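Ferritin (Ulva pertusa, PDB 3VNX) probably oxidises iron(II) at a ferroxidase site and stores the resulting iron(III) mineral inside a hollow shell of 24 subunits. Local coordinates at residues Thr98-Arg103 / His152-Leu157. Numbering follows the deposited sequence.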
ATOM      1  N   THR A  98      -6.354   2.653 -50.821  1.00 38.63           N
ATOM      2  CA  THR A  98      -5.932   4.047 -50.782  1.00 42.03           C
ATOM      3  C   THR A  98      -4.490   4.194 -50.279  1.00 49.89           C
ATOM      4  O   THR A  98      -3.804   5.178 -50.574  1.00 46.19           O
ATOM      5  CB  THR A  98      -6.906   4.895 -49.968  1.00 41.63           C
ATOM      6  OG1 THR A  98      -7.267   4.187 -48.776  1.00 48.25           O
ATOM      7  CG2 THR A  98      -8.169   5.153 -50.794  1.00 46.83           C
ATOM      8  N   LYS A  99      -4.029   3.202 -49.529  1.00 38.27           N
ATOM      9  CA  LYS A  99      -2.629   3.142 -49.169  1.00 43.32           C
ATOM     10  C   LYS A  99      -1.750   3.105 -50.434  1.00 48.93           C
ATOM     11  O   LYS A  99      -0.734   3.791 -50.500  1.00 48.03           O
ATOM     12  CB  LYS A  99      -2.352   1.935 -48.261  1.00 46.30           C
ATOM     13  CG  LYS A  99      -1.007   1.994 -47.519  1.00 55.14           C
ATOM     14  CD  LYS A  99      -0.825   0.831 -46.528  1.00 55.49           C
ATOM     15  CE  LYS A  99      -1.483   1.126 -45.181  1.00 57.99           C
ATOM     16  NZ  LYS A  99      -1.464  -0.058 -44.248  1.00 52.69           N
ATOM     17  N   ARG A 100      -2.140   2.319 -51.438  1.00 46.31           N
ATOM     18  CA  ARG A 100      -1.296   2.138 -52.624  1.00 47.21           C
ATOM     19  C   ARG A 100      -1.566   3.152 -53.734  1.00 51.05           C
ATOM     20  O   ARG A 100      -0.950   3.081 -54.798  1.00 50.25           O
ATOM     21  CB  ARG A 100      -1.441   0.721 -53.202  1.00 46.85           C
ATOM     22  CG  ARG A 100      -0.750  -0.392 -52.405  1.00 39.29           C
ATOM     23  CD  ARG A 100       0.780  -0.298 -52.446  1.00 44.45           C
ATOM     24  NE  ARG A 100       1.316  -0.329 -53.812  1.00 54.33           N
ATOM     25  CZ  ARG A 100       1.541  -1.437 -54.522  1.00 49.57           C
ATOM     26  NH1 ARG A 100       1.279  -2.630 -54.000  1.00 41.98           N
ATOM     27  NH2 ARG A 100       2.037  -1.350 -55.755  1.00 44.58           N
ATOM     28  N   GLY A 101      -2.488   4.080 -53.492  1.00 54.10           N
ATOM     29  CA  GLY A 101      -2.837   5.091 -54.476  1.00 46.82           C
ATOM     30  C   GLY A 101      -4.057   4.707 -55.305  1.00 47.34           C
ATOM     31  O   GLY A 101      -4.551   5.505 -56.091  1.00 48.78           O
ATOM     32  N   GLY A 102      -4.541   3.483 -55.149  1.00 43.15           N
ATOM     33  CA  GLY A 102      -5.752   3.068 -55.834  1.00 47.62           C
ATOM     34  C   GLY A 102      -6.984   3.770 -55.291  1.00 44.56           C
ATOM     35  O   GLY A 102      -6.926   4.406 -54.244  1.00 49.92           O
ATOM     36  N   ARG A 103      -8.100   3.670 -55.998  1.00 42.56           N
ATOM     37  CA  ARG A 103      -9.339   4.269 -55.507  1.00 53.84           C
ATOM     38  C   ARG A 103     -10.433   3.237 -55.232  1.00 51.57           C
ATOM     39  O   ARG A 103     -10.683   2.339 -56.036  1.00 47.73           O
ATOM     40  CB  ARG A 103      -9.823   5.388 -56.435  1.00 47.51           C
ATOM     41  CG  ARG A 103      -8.702   6.361 -56.729  1.00 56.96           C
ATOM     42  CD  ARG A 103      -9.158   7.780 -57.052  1.00 51.64           C
ATOM     43  NE  ARG A 103      -7.986   8.660 -57.143  1.00 61.05           N
ATOM     44  CZ  ARG A 103      -7.765   9.535 -58.124  1.00 64.31           C
ATOM     45  NH1 ARG A 103      -8.652   9.665 -59.102  1.00 48.54           N
ATOM     46  NH2 ARG A 103      -6.660  10.286 -58.124  1.00 53.90           N
ATOM     47  N   HIS A 152       0.721  -9.711 -62.085  1.00 47.33           N
ATOM     48  CA  HIS A 152       1.335  -8.419 -62.385  1.00 48.91           C
ATOM     49  C   HIS A 152       2.592  -8.155 -61.535  1.00 45.73           C
ATOM     50  O   HIS A 152       3.128  -7.035 -61.495  1.00 42.99           O
ATOM     51  CB  HIS A 152       0.296  -7.287 -62.283  1.00 49.73           C
ATOM     52  CG  HIS A 152      -0.830  -7.416 -63.268  1.00 53.36           C
ATOM     53  ND1 HIS A 152      -0.773  -6.880 -64.537  1.00 54.03           N
ATOM     54  CD2 HIS A 152      -2.032  -8.033 -63.173  1.00 57.32           C
ATOM     55  CE1 HIS A 152      -1.900  -7.148 -65.176  1.00 60.13           C
ATOM     56  NE2 HIS A 152      -2.679  -7.851 -64.374  1.00 60.17           N
ATOM     57  N   LYS A 153       3.061  -9.208 -60.870  1.00 46.19           N
ATOM     58  CA  LYS A 153       4.330  -9.155 -60.161  1.00 54.58           C
ATOM     59  C   LYS A 153       4.379  -8.021 -59.135  1.00 54.00           C
ATOM     60  O   LYS A 153       5.367  -7.298 -59.034  1.00 51.56           O
ATOM     61  CB  LYS A 153       5.481  -9.026 -61.166  1.00 54.92           C
ATOM     62  CG  LYS A 153       6.130 -10.358 -61.522  1.00 55.75           C
ATOM     63  CD  LYS A 153       5.091 -11.437 -61.821  1.00 71.84           C
ATOM     64  CE  LYS A 153       5.612 -12.839 -61.493  1.00 66.72           C
ATOM     65  NZ  LYS A 153       5.954 -12.959 -60.047  1.00 59.67           N
ATOM     66  N   ASP A 154       3.297  -7.862 -58.386  1.00 46.59           N
ATOM     67  CA  ASP A 154       3.245  -6.855 -57.348  1.00 39.95           C
ATOM     68  C   ASP A 154       3.502  -7.565 -56.027  1.00 42.25           C
ATOM     69  O   ASP A 154       2.563  -8.000 -55.348  1.00 42.69           O
ATOM     70  CB  ASP A 154       1.869  -6.209 -57.351  1.00 46.72           C
ATOM     71  CG  ASP A 154       1.790  -4.965 -56.479  1.00 46.07           C
ATOM     72  OD1 ASP A 154       2.595  -4.794 -55.527  1.00 46.07           O
ATOM     73  OD2 ASP A 154       0.895  -4.156 -56.762  1.00 42.85           O
ATOM     74  N   ALA A 155       4.772  -7.709 -55.671  1.00 37.35           N
ATOM     75  CA  ALA A 155       5.117  -8.533 -54.519  1.00 44.86           C
ATOM     76  C   ALA A 155       4.550  -7.943 -53.210  1.00 50.09           C
ATOM     77  O   ALA A 155       4.179  -8.686 -52.294  1.00 43.31           O
ATOM     78  CB  ALA A 155       6.635  -8.726 -54.437  1.00 43.74           C
ATOM     79  N   ALA A 156       4.482  -6.608 -53.139  1.00 43.78           N
ATOM     80  CA  ALA A 156       3.931  -5.926 -51.969  1.00 40.30           C
ATOM     81  C   ALA A 156       2.485  -6.324 -51.736  1.00 48.86           C
ATOM     82  O   ALA A 156       2.100  -6.650 -50.610  1.00 47.78           O
ATOM     83  CB  ALA A 156       4.051  -4.406 -52.105  1.00 33.26           C
ATOM     84  N   LEU A 157       1.679  -6.283 -52.795  1.00 47.55           N
ATOM     85  CA  LEU A 157       0.278  -6.664 -52.676  1.00 47.77           C
ATOM     86  C   LEU A 157       0.131  -8.166 -52.365  1.00 50.07           C
ATOM     87  O   LEU A 157      -0.743  -8.571 -51.582  1.00 45.70           O
ATOM     88  CB  LEU A 157      -0.492  -6.275 -53.938  1.00 45.70           C
ATOM     89  CG  LEU A 157      -1.916  -6.832 -54.081  1.00 40.78           C
ATOM     90  CD1 LEU A 157      -2.875  -6.202 -53.086  1.00 36.93           C
ATOM     91  CD2 LEU A 157      -2.413  -6.612 -55.502  1.00 46.40           C
TER
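The guanidinium of Arg100 meets the carboxylate of Asp154 edge-on: Asp154 CG lies in the guanidinium plane, yet the two flat groups are turned 71° against each other. Ala156 CB approaches NH1 of Arg100 obliquely, at 3.8 Å, while the backbone N of Leu157 sits near the same edge as the carboxylate. Because of the twist, this salt bridge is not the flat, doubly hydrogen-bonded pairing of two coplanar groups. Its main bond runs from Arg100 NH1 to Asp154 OD1, 3.0 Å long with an angle of 155° at the hydrogen, and uses the syn lone pair of OD1. Asp154 OD2 takes two weak bonds, from NH1 and NH2 of Arg100, each 3.2 Å long.

The arginine chain is bent at chi2 and chi3, which carries the guanidinium across to Asp154 from the end of helix 73-99, where Gly101, with positive phi, forms a Schellman motif. On the other side, Asp154 is the N-cap of helix 155-201: OD1 also accepts from Leu157 N at 3.2 Å, met from well above the carboxylate plane. One oxygen thus serves both the cap and the ion pair. Arg100 NH2 is further bonded to Val34 O, and Tyr36 touches both charged side chains; Val170 of a neighbouring subunit packs on Arg100 and Ala156.

The contact therefore ties the C-terminal end of one helix of the ferritin four-helix bundle to the first turn of another. All four touching residues are buried, so the paired charges probably offset much of each other's cost of burial. The arginine, together with the positive end of the helix dipole, would be expected to favour the ionised form of Asp154 and so strengthen its cap.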